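PDB 5LW6: Ddb_g0293866 from Dictyostelium discoideum, which binds ADP-ribose through the macrodomain modelled here, and as a full-length protein probably recognises poly-ADP-ribose in the sensing of DNA damage. Local coordinates for residues 44-49 and 89-94; 51-56 and 142-147; 56-61 and 247-252; 165-170 and 203-208; 192-197 and 209-214. One frame throughout, in Å; residues are numbered along the deposited sequence. Where two conformers were deposited one is given.

In the fold
Contact 1 opens the series, closing a loop from 44-49 to 89-94, the connection between helix 70-87 and strand 95-101. Contact 2 opens inside that loop, at 51-56, and closes beyond it at 142-147, so the two cross; it pairs strand 55-59 with strand 145-149, and its Arg54 forms salt bridges with Glu91 and Asp93 of contact 1. Contact 3 shares Leu56 with contact 2, crosses it too, and closes the long loop from 56-61 to 247-252 on the C-terminal helix 237-253. Nested inside that loop are contacts 4 and 5, which cross each other: one packs helix 161-167 on helix 204-207, the other joins edge strand 189-193 to strand 213-217, the neighbour of 145-149.

Contact 1 (44-49 and 89-94)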
# COMPACT_ATOMS: atom_id res chain seq x y z
N LYS A 44 -19.09 -2.21 4.42
CA LYS A 44 -19.12 -3.02 5.65
C LYS A 44 -19.52 -4.44 5.28
O LYS A 44 -20.46 -4.67 4.44
CB LYS A 44 -20.11 -2.52 6.71
CG LYS A 44 -19.82 -1.11 7.21
CD LYS A 44 -20.59 -0.80 8.52
CE LYS A 44 -20.37 0.66 8.95
NZ LYS A 44 -21.25 1.55 8.16
N LYS A 45 -18.80 -5.37 5.86
CA LYS A 45 -19.06 -6.82 5.73
C LYS A 45 -18.90 -7.48 7.06
O LYS A 45 -17.76 -7.65 7.55
CB LYS A 45 -18.09 -7.48 4.76
CG LYS A 45 -18.09 -6.90 3.39
CD LYS A 45 -17.01 -7.56 2.53
CE LYS A 45 -16.94 -6.88 1.16
NZ LYS A 45 -16.08 -7.65 0.21
N ARG A 46 -19.99 -7.97 7.63
CA ARG A 46 -19.85 -8.55 8.97
C ARG A 46 -19.50 -10.01 8.89
O ARG A 46 -18.66 -10.50 9.63
CB ARG A 46 -21.11 -8.33 9.81
CG ARG A 46 -21.16 -6.93 10.43
CD ARG A 46 -20.06 -6.64 11.49
NE ARG A 46 -20.21 -7.39 12.75
CZ ARG A 46 -20.96 -7.02 13.79
NH1 ARG A 46 -21.67 -5.89 13.75
NH2 ARG A 46 -20.99 -7.78 14.89
N LEU A 47 -20.13 -10.72 7.97
CA LEU A 47 -19.82 -12.13 7.72
C LEU A 47 -18.94 -12.11 6.46
O LEU A 47 -19.23 -11.43 5.50
CB LEU A 47 -21.12 -12.90 7.43
CG LEU A 47 -22.11 -12.97 8.62
CD1 LEU A 47 -23.42 -13.54 8.13
CD2 LEU A 47 -21.51 -13.85 9.70
N THR A 48 -17.85 -12.82 6.49
CA THR A 48 -16.87 -12.85 5.39
C THR A 48 -16.38 -14.29 5.14
O THR A 48 -16.59 -15.20 5.91
CB THR A 48 -15.63 -12.00 5.70
OG1 THR A 48 -14.97 -12.52 6.87
CG2 THR A 48 -16.00 -10.49 5.88
N ASP A 49 -15.85 -14.46 3.96
CA ASP A 49 -15.17 -15.69 3.56
C ASP A 49 -13.74 -15.61 4.07
O ASP A 49 -13.04 -14.62 3.80
CB ASP A 49 -15.18 -15.75 2.06
CG ASP A 49 -14.56 -17.03 1.49
OD1 ASP A 49 -13.90 -17.81 2.23
OD2 ASP A 49 -14.79 -17.23 0.28
N GLU A 89 -15.66 -0.56 12.28
CA GLU A 89 -15.68 -1.04 13.65
C GLU A 89 -16.37 -2.46 13.68
O GLU A 89 -17.36 -2.71 13.03
CB GLU A 89 -16.45 -0.06 14.57
CG GLU A 89 -17.92 0.08 14.20
CD GLU A 89 -18.83 0.63 15.35
OE1 GLU A 89 -18.30 1.13 16.39
OE2 GLU A 89 -20.08 0.59 15.20
N LYS A 90 -15.84 -3.37 14.44
CA LYS A 90 -16.50 -4.68 14.57
C LYS A 90 -16.26 -5.64 13.42
O LYS A 90 -16.86 -6.68 13.41
CB LYS A 90 -18.02 -4.58 14.71
CG LYS A 90 -18.50 -3.73 15.88
CD LYS A 90 -20.02 -3.76 16.08
CE LYS A 90 -20.33 -2.96 17.34
NZ LYS A 90 -21.77 -2.84 17.69
N GLU A 91 -15.46 -5.27 12.42
CA GLU A 91 -15.14 -6.20 11.33
C GLU A 91 -13.79 -6.78 11.62
O GLU A 91 -12.76 -6.20 11.31
CB GLU A 91 -15.19 -5.48 10.00
CG GLU A 91 -16.63 -5.19 9.61
CD GLU A 91 -16.79 -4.24 8.45
OE1 GLU A 91 -17.25 -3.08 8.65
OE2 GLU A 91 -16.52 -4.64 7.31
N ASP A 92 -13.76 -7.96 12.23
CA ASP A 92 -12.51 -8.50 12.73
C ASP A 92 -11.68 -9.21 11.68
O ASP A 92 -10.64 -9.66 11.99
CB ASP A 92 -12.83 -9.50 13.85
CG ASP A 92 -13.68 -8.88 14.98
OD1 ASP A 92 -13.60 -7.64 15.18
OD2 ASP A 92 -14.42 -9.66 15.68
N ASP A 93 -12.12 -9.30 10.41
CA ASP A 93 -11.28 -9.89 9.38
C ASP A 93 -10.13 -8.96 8.91
O ASP A 93 -9.19 -9.41 8.25
CB ASP A 93 -12.06 -10.34 8.13
CG ASP A 93 -12.63 -9.20 7.37
OD1 ASP A 93 -13.48 -8.49 7.93
OD2 ASP A 93 -12.24 -9.02 6.17
N ILE A 94 -10.28 -7.67 9.18
CA ILE A 94 -9.39 -6.66 8.72
C ILE A 94 -8.15 -6.67 9.56
O ILE A 94 -8.15 -6.71 10.80
CB ILE A 94 -10.08 -5.28 8.84
CG1 ILE A 94 -11.22 -5.15 7.85
CG2 ILE A 94 -9.05 -4.22 8.58
CD1 ILE A 94 -12.15 -4.00 8.10
O HOH W 1 -15.85 -8.86 9.28
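Lys90 sets its CB over one face of the Arg46 guanidinium, with CB of Lys90 3.9 Å from CZ of Arg46 and above the middle of the plane. Arg46 is folded at chi2 (-66°) and chi3 (-69°), and this double bend brings its head group back over the lysine. Both residues are at the surface, and NH1 of Arg46 is 5.0 Å from NZ of Lys90.

Glu91, a buried residue, reaches up to the chain at Lys44 and Lys45. Its OE2 accepts a hydrogen bond from N of Lys45 at 2.8 Å; the N-H points almost straight at the oxygen (173°) but arrives from above the carboxylate plane. OE1 of Glu91 rests 3.5 Å from CB of Lys44 and is also bonded to His88.

A type I turn from Glu91 to Ile94 then brings Asp93 round to face Thr48, whose CG2 lies 3.8 Å from OD1 of Asp93. Water 1 lies within bonding distance of O of Lys45 and OD1 of Asp93 and can donate to each, though probably not to all its neighbours at the same time.

The stronger polar partner of Asp93 is Arg54, which forms salt bridges with OD1 of Asp93 and OE2 of Glu91. Its positive charge would be expected to offset the two neighbouring carboxylates and favour their ionised forms.

Contact 2 (51-56 and 142-147); sequences LKERSL and GCKLFA
OG of Ser55 is held by two bonds: it accepts from N of Lys144 at 2.9 Å, with an N-H...O angle of 166°, and gives its own proton to OE2 of Glu53 at only 2.5 Å. That oxygen is met from above its carboxylate plane. The serine chi1 of 42° tucks OG between the backbone N and the carbonyl carbon, facing the loop just before strand 145-149.

From here strands 55-59 and 145-149 run parallel in the middle of the macrodomain sheet. N of Leu145 donates to O of Ser55 at 3.0 Å, nearly along the C=O axis. One residue on, CA of Leu56 makes a C-H...O contact with O of Leu145, and CD1 of Leu56 lies 3.7 Å from CB of Leu145.

Before the strands pair, the Lys144 chain crosses Glu53 at about a right angle, CE of Lys144 3.6 Å from CG of Glu53. Its last bend sends NZ to water 2, which in turn donates to O of Leu51. NZ of Lys144 stays 5.2 Å from OE2 of Glu53; at that distance the lysine may favour the charged carboxylate through space, whereas Ser55 bonds it directly.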
# COMPACT_ATOMS: atom_id res chain seq x y z
N LEU A 51 -11.17 -17.03 3.09
CA LEU A 51 -10.28 -16.90 1.97
C LEU A 51 -10.18 -15.51 1.36
O LEU A 51 -9.31 -15.27 0.51
CB LEU A 51 -10.68 -17.89 0.90
CG LEU A 51 -10.69 -19.36 1.29
CD1 LEU A 51 -11.12 -20.18 0.07
CD2 LEU A 51 -9.37 -19.86 1.87
N LYS A 52 -11.09 -14.61 1.74
CA LYS A 52 -11.15 -13.27 1.25
C LYS A 52 -10.84 -12.28 2.37
O LYS A 52 -11.25 -11.12 2.34
CB LYS A 52 -12.48 -13.01 0.59
CG LYS A 52 -12.60 -13.85 -0.68
CD LYS A 52 -13.97 -13.76 -1.26
CE LYS A 52 -13.97 -14.39 -2.66
NZ LYS A 52 -15.29 -15.04 -2.97
N GLU A 53 -10.15 -12.74 3.40
CA GLU A 53 -9.84 -11.89 4.58
C GLU A 53 -9.10 -10.58 4.13
O GLU A 53 -8.22 -10.64 3.25
CB GLU A 53 -9.03 -12.60 5.63
CG GLU A 53 -7.58 -12.55 5.45
CD GLU A 53 -6.70 -12.98 6.65
OE1 GLU A 53 -7.20 -13.35 7.75
OE2 GLU A 53 -5.48 -12.90 6.46
N ARG A 54 -9.52 -9.46 4.72
CA ARG A 54 -8.97 -8.14 4.36
C ARG A 54 -7.68 -7.90 5.14
O ARG A 54 -7.59 -6.99 5.99
CB ARG A 54 -9.99 -7.09 4.56
CG ARG A 54 -11.06 -7.10 3.49
CD ARG A 54 -12.21 -6.12 3.79
NE ARG A 54 -12.92 -6.54 4.94
CZ ARG A 54 -13.99 -5.95 5.42
NH1 ARG A 54 -14.44 -4.85 4.83
NH2 ARG A 54 -14.62 -6.49 6.46
N SER A 55 -6.62 -8.67 4.84
CA SER A 55 -5.35 -8.55 5.56
C SER A 55 -4.40 -7.88 4.54
O SER A 55 -4.12 -8.48 3.51
CB SER A 55 -4.76 -9.86 6.03
OG SER A 55 -4.83 -10.89 5.08
N LEU A 56 -3.96 -6.67 4.81
CA LEU A 56 -3.16 -5.84 3.88
C LEU A 56 -1.87 -5.42 4.50
O LEU A 56 -1.88 -4.80 5.54
CB LEU A 56 -3.90 -4.58 3.50
CG LEU A 56 -3.14 -3.59 2.62
CD1 LEU A 56 -2.84 -4.11 1.23
CD2 LEU A 56 -3.97 -2.32 2.62
N GLY A 142 1.79 -12.51 6.78
CA GLY A 142 0.49 -13.11 6.91
C GLY A 142 -0.65 -12.29 6.30
O GLY A 142 -1.78 -12.31 6.84
N CYS A 143 -0.38 -11.57 5.22
CA CYS A 143 -1.40 -10.70 4.63
C CYS A 143 -1.72 -11.20 3.25
O CYS A 143 -0.80 -11.52 2.50
CB CYS A 143 -0.93 -9.26 4.54
SG CYS A 143 -0.79 -8.47 6.20
N LYS A 144 -3.00 -11.28 2.93
CA LYS A 144 -3.44 -11.73 1.65
C LYS A 144 -3.27 -10.72 0.52
O LYS A 144 -3.23 -11.11 -0.68
CB LYS A 144 -4.88 -12.24 1.72
CG LYS A 144 -4.94 -13.53 2.50
CD LYS A 144 -6.33 -14.14 2.34
CE LYS A 144 -6.57 -15.30 3.35
NZ LYS A 144 -5.88 -16.45 2.73
N LEU A 145 -3.15 -9.44 0.89
CA LEU A 145 -2.97 -8.37 -0.05
C LEU A 145 -1.63 -7.66 0.30
O LEU A 145 -1.37 -7.36 1.44
CB LEU A 145 -4.09 -7.32 -0.09
CG LEU A 145 -5.48 -7.88 -0.45
CD1 LEU A 145 -6.07 -8.36 0.84
CD2 LEU A 145 -6.36 -6.79 -1.09
N PHE A 146 -0.79 -7.47 -0.71
CA PHE A 146 0.53 -6.88 -0.52
C PHE A 146 0.64 -5.69 -1.47
O PHE A 146 0.55 -5.89 -2.67
CB PHE A 146 1.63 -7.89 -0.80
CG PHE A 146 3.01 -7.39 -0.45
CD1 PHE A 146 3.75 -6.63 -1.34
CD2 PHE A 146 3.52 -7.60 0.78
CE1 PHE A 146 4.99 -6.10 -1.03
CE2 PHE A 146 4.77 -7.13 1.12
CZ PHE A 146 5.51 -6.35 0.28
N ALA A 147 0.84 -4.50 -0.92
CA ALA A 147 0.92 -3.24 -1.69
C ALA A 147 2.36 -2.82 -1.81
O ALA A 147 3.17 -2.92 -0.83
CB ALA A 147 0.16 -2.16 -1.02
O HOH W 2 -7.03 -16.92 0.05

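Contact 3 (56-61 and 247-252)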
# COMPACT_ATOMS: atom_id res chain seq x y z
N LEU A 56 -3.96 -6.67 4.81
CA LEU A 56 -3.16 -5.84 3.88
C LEU A 56 -1.87 -5.42 4.50
O LEU A 56 -1.88 -4.80 5.54
CB LEU A 56 -3.90 -4.58 3.50
CG LEU A 56 -3.14 -3.59 2.62
CD1 LEU A 56 -2.84 -4.11 1.23
CD2 LEU A 56 -3.97 -2.32 2.62
N ALA A 57 -0.76 -5.70 3.79
CA ALA A 57 0.55 -5.20 4.11
C ALA A 57 0.84 -4.08 3.16
O ALA A 57 0.68 -4.24 1.95
CB ALA A 57 1.59 -6.29 3.93
N PHE A 58 1.19 -2.91 3.69
CA PHE A 58 1.32 -1.74 2.80
C PHE A 58 2.41 -0.85 3.29
O PHE A 58 2.72 -0.88 4.45
CB PHE A 58 0.00 -0.97 2.66
CG PHE A 58 -0.52 -0.37 3.93
CD1 PHE A 58 -1.22 -1.13 4.84
CD2 PHE A 58 -0.33 0.97 4.19
CE1 PHE A 58 -1.71 -0.58 6.02
CE2 PHE A 58 -0.85 1.57 5.36
CZ PHE A 58 -1.56 0.77 6.28
N PRO A 59 3.06 -0.12 2.37
CA PRO A 59 4.08 0.80 2.78
C PRO A 59 3.52 2.12 3.38
O PRO A 59 2.33 2.40 3.27
CB PRO A 59 4.84 1.03 1.46
CG PRO A 59 3.77 1.06 0.47
CD PRO A 59 2.81 -0.05 0.91
N PHE A 60 4.39 2.85 4.08
CA PHE A 60 4.12 4.20 4.57
C PHE A 60 4.27 5.11 3.35
O PHE A 60 5.37 5.56 2.98
CB PHE A 60 5.10 4.49 5.69
CG PHE A 60 4.91 5.77 6.44
CD1 PHE A 60 3.73 6.48 6.39
CD2 PHE A 60 5.93 6.22 7.34
CE1 PHE A 60 3.53 7.61 7.15
CE2 PHE A 60 5.73 7.40 8.08
CZ PHE A 60 4.55 8.10 7.97
N ILE A 61 3.15 5.28 2.67
CA ILE A 61 3.16 5.72 1.27
C ILE A 61 3.95 7.01 1.10
O ILE A 61 3.72 7.97 1.84
CB ILE A 61 1.72 5.82 0.71
CG1 ILE A 61 0.95 4.50 1.00
CG2 ILE A 61 1.75 6.34 -0.71
CD1 ILE A 61 -0.47 4.56 0.47
N SER A 247 -7.95 5.10 -2.36
CA SER A 247 -7.89 4.11 -3.40
C SER A 247 -7.43 2.76 -2.89
O SER A 247 -7.97 1.69 -3.28
CB SER A 247 -6.92 4.58 -4.47
OG SER A 247 -7.53 5.66 -5.10
N LEU A 248 -6.39 2.76 -2.09
CA LEU A 248 -5.88 1.53 -1.52
C LEU A 248 -6.95 0.82 -0.71
O LEU A 248 -7.15 -0.39 -0.81
CB LEU A 248 -4.64 1.86 -0.72
CG LEU A 248 -4.01 0.71 0.04
CD1 LEU A 248 -3.57 -0.40 -0.92
CD2 LEU A 248 -2.83 1.24 0.84
N PHE A 249 -7.61 1.55 0.18
CA PHE A 249 -8.59 0.94 1.04
C PHE A 249 -9.85 0.62 0.28
O PHE A 249 -10.51 -0.37 0.58
CB PHE A 249 -8.88 1.84 2.26
CG PHE A 249 -7.71 1.99 3.19
CD1 PHE A 249 -6.82 0.92 3.44
CD2 PHE A 249 -7.46 3.16 3.78
CE1 PHE A 249 -5.71 1.08 4.28
CE2 PHE A 249 -6.36 3.32 4.64
CZ PHE A 249 -5.51 2.29 4.89
N ASN A 250 -10.13 1.34 -0.79
CA ASN A 250 -11.21 0.92 -1.66
C ASN A 250 -10.91 -0.44 -2.30
O ASN A 250 -11.79 -1.29 -2.39
CB ASN A 250 -11.45 1.93 -2.78
CG ASN A 250 -12.08 3.19 -2.29
OD1 ASN A 250 -12.56 3.26 -1.17
ND2 ASN A 250 -12.13 4.20 -3.15
N ALA A 251 -9.68 -0.67 -2.72
CA ALA A 251 -9.28 -1.94 -3.26
C ALA A 251 -9.43 -3.03 -2.21
O ALA A 251 -9.86 -4.15 -2.50
CB ALA A 251 -7.89 -1.90 -3.77
N LEU A 252 -9.06 -2.74 -0.99
CA LEU A 252 -9.18 -3.71 0.06
C LEU A 252 -10.61 -4.13 0.24
O LEU A 252 -10.90 -5.33 0.43
CB LEU A 252 -8.56 -3.14 1.35
CG LEU A 252 -8.50 -4.07 2.52
CD1 LEU A 252 -7.76 -5.35 2.21
CD2 LEU A 252 -7.89 -3.30 3.73
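Phe249 turns the edge of its ring to the face of Phe58 in a T-shaped pair, centroids 6.0 Å apart and planes at 87°. The pair lies in the core of the alpha/beta/alpha macrodomain sandwich, where 247-252 of helix 237-253 runs nearly antiparallel to 56-59 of the strand (166°). Tyr84 of helix 70-87 stacks on the Phe249 ring, whose edge also receives CD2 of Leu56.

Leu248 sits at the middle of the interface. It meets Leu56 tip to tip, its CG 4.0 Å from CD2 of Leu56, and its CD2 methyl touches both Phe58 and Ile61, 4.1 Å from CD1 of Ile61. Putting an alanine at Leu248 would probably open a gap shared by Leu56, Phe58 and Ile61. One helical turn later, Leu252 spreads both methyls against Leu56, CD1 of Leu252 4.1 Å from CB of Leu56. CG of Phe58 stands between backbone N and carbonyl carbon (chi1 62°), with CB of Phe58 4.0 Å from CD2 of Leu248.

Contact 4 (165-170 and 203-208); sequences EMLDTG and SILHKE
Leu205 is pressed against two side chains of helix 161-167, more tightly than ordinary van der Waals contact: its CD1 is 3.4 Å from CD2 of Leu167, and its CD2 is 3.5 Å from CE of Met166, a selenomethionine introduced for the structure. A bend at chi3 (81°) turns that CE across the leucine and onto Ile204, 3.6 Å from CG2 of Ile204. Met166 also touches Phe139 and Tyr209.

Outside this apolar group, OG of Ser203 donates to O of Met166 at 2.8 Å, from well above the carbonyl plane. Ser203 is the N-cap residue of helix 204-207, its OG accepting from N of Leu205 at 3.0 Å. Water 3 makes a second link, donating to O of Met166 and accepting from N of Ile204. An alanine for Ser203 removes both OG bonds, and would probably leave N of Leu205 uncapped at the helix start and O of Met166 relying on water 3.

Helix 204-207 lies in the connection between strands 189-193 and 213-217, with Leu205 also touching Leu163 of helix 161-167.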
# COMPACT_ATOMS: atom_id res chain seq x y z
N GLU A 165 11.37 -9.90 -8.67
CA GLU A 165 12.11 -11.14 -8.89
C GLU A 165 11.37 -12.37 -8.40
O GLU A 165 11.35 -13.40 -9.04
CB GLU A 165 13.46 -10.99 -8.29
CG GLU A 165 14.18 -10.12 -9.27
CD GLU A 165 15.52 -9.59 -8.88
OE1 GLU A 165 15.93 -8.66 -9.61
OE2 GLU A 165 16.19 -10.05 -7.93
N MSE A 166 10.63 -12.18 -7.32
CA MSE A 166 9.86 -13.20 -6.74
C MSE A 166 8.62 -13.54 -7.54
O MSE A 166 8.17 -14.62 -7.45
CB MSE A 166 9.50 -12.78 -5.30
CG MSE A 166 10.76 -12.66 -4.45
SE MSE A 166 10.25 -11.74 -2.74
CE MSE A 166 9.52 -13.34 -1.87
N LEU A 167 8.08 -12.59 -8.31
CA LEU A 167 6.86 -12.74 -9.11
C LEU A 167 7.20 -13.26 -10.51
O LEU A 167 6.33 -13.84 -11.16
CB LEU A 167 6.16 -11.37 -9.28
CG LEU A 167 5.51 -10.80 -8.01
CD1 LEU A 167 5.24 -9.31 -8.08
CD2 LEU A 167 4.23 -11.58 -7.71
N ASP A 168 8.47 -13.07 -10.88
CA ASP A 168 9.03 -13.10 -12.25
C ASP A 168 8.64 -11.83 -13.02
O ASP A 168 7.48 -11.66 -13.39
CB ASP A 168 8.57 -14.30 -13.06
CG ASP A 168 9.33 -14.38 -14.40
OD1 ASP A 168 10.50 -14.83 -14.37
OD2 ASP A 168 8.81 -13.92 -15.44
N THR A 169 9.61 -10.95 -13.20
CA THR A 169 9.38 -9.62 -13.76
C THR A 169 8.60 -9.64 -15.07
O THR A 169 7.61 -8.95 -15.21
CB THR A 169 10.70 -8.89 -13.95
OG1 THR A 169 11.31 -8.75 -12.67
CG2 THR A 169 10.50 -7.51 -14.55
N GLY A 170 9.07 -10.45 -16.03
CA GLY A 170 8.44 -10.44 -17.35
C GLY A 170 7.01 -10.89 -17.25
O GLY A 170 6.08 -10.28 -17.83
N SER A 203 4.24 -18.65 -7.75
CA SER A 203 5.22 -17.75 -7.10
C SER A 203 5.33 -18.13 -5.62
O SER A 203 4.35 -18.44 -4.98
CB SER A 203 4.76 -16.29 -7.17
OG SER A 203 5.64 -15.36 -6.39
N ILE A 204 6.53 -17.99 -5.06
CA ILE A 204 6.69 -18.13 -3.60
C ILE A 204 5.76 -17.18 -2.85
O ILE A 204 5.28 -17.46 -1.74
CB ILE A 204 8.18 -17.85 -3.22
CG1 ILE A 204 8.44 -18.22 -1.76
CG2 ILE A 204 8.55 -16.41 -3.45
CD1 ILE A 204 9.88 -18.38 -1.46
N LEU A 205 5.48 -16.04 -3.46
CA LEU A 205 4.67 -15.07 -2.79
C LEU A 205 3.29 -15.65 -2.50
O LEU A 205 2.68 -15.36 -1.46
CB LEU A 205 4.53 -13.76 -3.57
CG LEU A 205 5.82 -13.05 -3.58
CD1 LEU A 205 5.72 -12.10 -4.73
CD2 LEU A 205 6.20 -12.36 -2.32
N HIS A 206 2.74 -16.41 -3.43
CA HIS A 206 1.43 -17.00 -3.26
C HIS A 206 1.44 -18.31 -2.49
O HIS A 206 0.73 -18.51 -1.52
CB HIS A 206 0.79 -17.21 -4.65
CG HIS A 206 -0.59 -17.80 -4.57
ND1 HIS A 206 -1.60 -17.20 -3.86
CD2 HIS A 206 -1.14 -18.95 -5.06
CE1 HIS A 206 -2.70 -17.95 -3.89
NE2 HIS A 206 -2.44 -19.02 -4.62
N LYS A 207 2.29 -19.25 -2.94
CA LYS A 207 2.31 -20.58 -2.42
C LYS A 207 2.83 -20.68 -1.01
O LYS A 207 2.29 -21.46 -0.21
CB LYS A 207 3.15 -21.46 -3.33
CG LYS A 207 2.45 -21.82 -4.63
CD LYS A 207 1.25 -22.76 -4.41
CE LYS A 207 0.72 -23.30 -5.73
NZ LYS A 207 -0.70 -23.77 -5.60
N GLU A 208 3.89 -19.96 -0.72
CA GLU A 208 4.50 -19.99 0.60
C GLU A 208 4.08 -18.84 1.48
O GLU A 208 3.86 -19.00 2.68
CB GLU A 208 6.00 -19.99 0.51
CG GLU A 208 6.59 -21.39 0.27
CD GLU A 208 6.05 -22.03 -0.98
OE1 GLU A 208 6.37 -21.50 -2.10
OE2 GLU A 208 5.25 -23.00 -0.81
O HOH W 3 8.84 -17.40 -6.71

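Contact 5 (192-197 and 209-214)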
# COMPACT_ATOMS: atom_id res chain seq x y z
N ILE A 192 -3.49 -6.67 -8.82
CA ILE A 192 -3.26 -7.76 -9.72
C ILE A 192 -3.35 -9.03 -8.90
O ILE A 192 -2.57 -9.23 -8.01
CB ILE A 192 -1.88 -7.66 -10.37
CG1 ILE A 192 -1.80 -6.40 -11.25
CG2 ILE A 192 -1.49 -8.85 -11.26
CD1 ILE A 192 -0.70 -5.54 -10.80
N SER A 193 -4.29 -9.90 -9.21
CA SER A 193 -4.42 -11.16 -8.52
C SER A 193 -3.32 -12.15 -8.94
O SER A 193 -3.03 -12.30 -10.12
CB SER A 193 -5.78 -11.78 -8.80
OG SER A 193 -5.86 -13.12 -8.30
N LEU A 194 -2.64 -12.75 -7.98
CA LEU A 194 -1.74 -13.87 -8.22
C LEU A 194 -2.53 -15.18 -8.41
O LEU A 194 -2.01 -16.16 -8.89
CB LEU A 194 -0.73 -14.04 -7.09
CG LEU A 194 0.01 -12.79 -6.67
CD1 LEU A 194 1.08 -13.05 -5.66
CD2 LEU A 194 0.58 -12.10 -7.87
N GLN A 195 -3.79 -15.18 -8.03
CA GLN A 195 -4.66 -16.40 -8.15
C GLN A 195 -5.28 -16.65 -9.46
O GLN A 195 -5.21 -17.76 -9.97
CB GLN A 195 -5.80 -16.34 -7.16
CG GLN A 195 -5.32 -16.41 -5.76
CD GLN A 195 -6.48 -16.52 -4.79
OE1 GLN A 195 -7.24 -15.54 -4.58
NE2 GLN A 195 -6.62 -17.68 -4.18
N ASN A 196 -5.97 -15.66 -10.00
CA ASN A 196 -6.84 -15.90 -11.14
C ASN A 196 -5.94 -15.75 -12.28
O ASN A 196 -6.38 -15.41 -13.32
CB ASN A 196 -7.92 -14.84 -11.25
CG ASN A 196 -8.56 -14.54 -9.90
OD1 ASN A 196 -8.75 -15.43 -9.07
ND2 ASN A 196 -8.92 -13.28 -9.70
N ASN A 197 -4.65 -15.92 -12.04
CA ASN A 197 -3.66 -15.33 -12.93
C ASN A 197 -2.68 -16.30 -13.50
O ASN A 197 -1.57 -15.89 -13.95
N TYR A 209 3.97 -17.67 0.92
CA TYR A 209 3.75 -16.49 1.79
C TYR A 209 2.28 -16.01 1.81
O TYR A 209 1.93 -15.09 2.52
CB TYR A 209 4.67 -15.36 1.39
CG TYR A 209 6.15 -15.62 1.56
CD1 TYR A 209 6.64 -16.42 2.61
CD2 TYR A 209 7.06 -15.15 0.62
CE1 TYR A 209 8.00 -16.65 2.72
CE2 TYR A 209 8.41 -15.39 0.73
CZ TYR A 209 8.88 -16.17 1.77
OH TYR A 209 10.20 -16.34 1.94
N GLY A 210 1.44 -16.73 1.14
CA GLY A 210 -0.01 -16.58 1.26
C GLY A 210 -0.60 -15.33 0.68
O GLY A 210 -1.78 -14.97 1.00
N ILE A 211 0.12 -14.71 -0.23
CA ILE A 211 -0.34 -13.46 -0.90
C ILE A 211 -1.20 -13.83 -2.06
O ILE A 211 -0.78 -14.60 -2.97
CB ILE A 211 0.85 -12.56 -1.32
CG1 ILE A 211 1.61 -12.00 -0.09
CG2 ILE A 211 0.34 -11.43 -2.19
CD1 ILE A 211 3.06 -11.55 -0.32
N ASP A 212 -2.42 -13.28 -2.10
CA ASP A 212 -3.32 -13.45 -3.25
C ASP A 212 -3.34 -12.35 -4.26
O ASP A 212 -3.66 -12.60 -5.44
CB ASP A 212 -4.75 -13.65 -2.76
CG ASP A 212 -4.91 -14.95 -1.98
OD1 ASP A 212 -4.12 -15.90 -2.20
OD2 ASP A 212 -5.79 -14.99 -1.09
N ILE A 213 -3.07 -11.11 -3.80
CA ILE A 213 -3.19 -9.93 -4.62
C ILE A 213 -2.02 -9.01 -4.31
O ILE A 213 -1.73 -8.75 -3.17
CB ILE A 213 -4.53 -9.15 -4.35
CG1 ILE A 213 -5.76 -9.99 -4.65
CG2 ILE A 213 -4.54 -7.79 -5.09
CD1 ILE A 213 -6.93 -9.58 -3.80
N VAL A 214 -1.34 -8.54 -5.34
CA VAL A 214 -0.30 -7.49 -5.28
C VAL A 214 -0.90 -6.18 -5.83
O VAL A 214 -1.52 -6.18 -6.87
CB VAL A 214 1.00 -7.88 -6.08
CG1 VAL A 214 1.94 -6.68 -6.16
CG2 VAL A 214 1.66 -9.09 -5.44
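Ile192 forms a hydrogen-bonded antiparallel pair with Val214: N of Ile192 donates to O of Val214 at 2.8 Å, and N of Val214 returns a bond to O of Ile192 at 3.0 Å. Both side chains point to the face of the sheet covered by helix 169-179, where Phe172 touches each of them.

Ser193 comes next, a non-hydrogen-bonded pair with Ile213; CA of Ser193 makes a C-H...O contact with O of Asp212. With chi1 at 171°, OG points away from the serine's own N and reaches forward along the chain to accept from N of Gln195 at 2.9 Å and from N of Asn196 at 3.1 Å. The ST turn and ST motif so formed lie where the chain leaves strand 189-193, an edge strand of the macrodomain sheet and the one that runs against the direction of the other five.

Leu194 still bonds across, its N to O of Asp212 at 2.7 Å with the donor tilted from the carbonyl plane. CD1 of Leu194 touches CG2 of Ile211 at 3.9 Å and reaches CG2 of Val214 as well. Beyond it the Gln195 amide stacks flat on the Asp212 carboxylate, planes 5° apart, with OE1 of Gln195 3.5 Å from CG of Asp212 and His206 packed beside both.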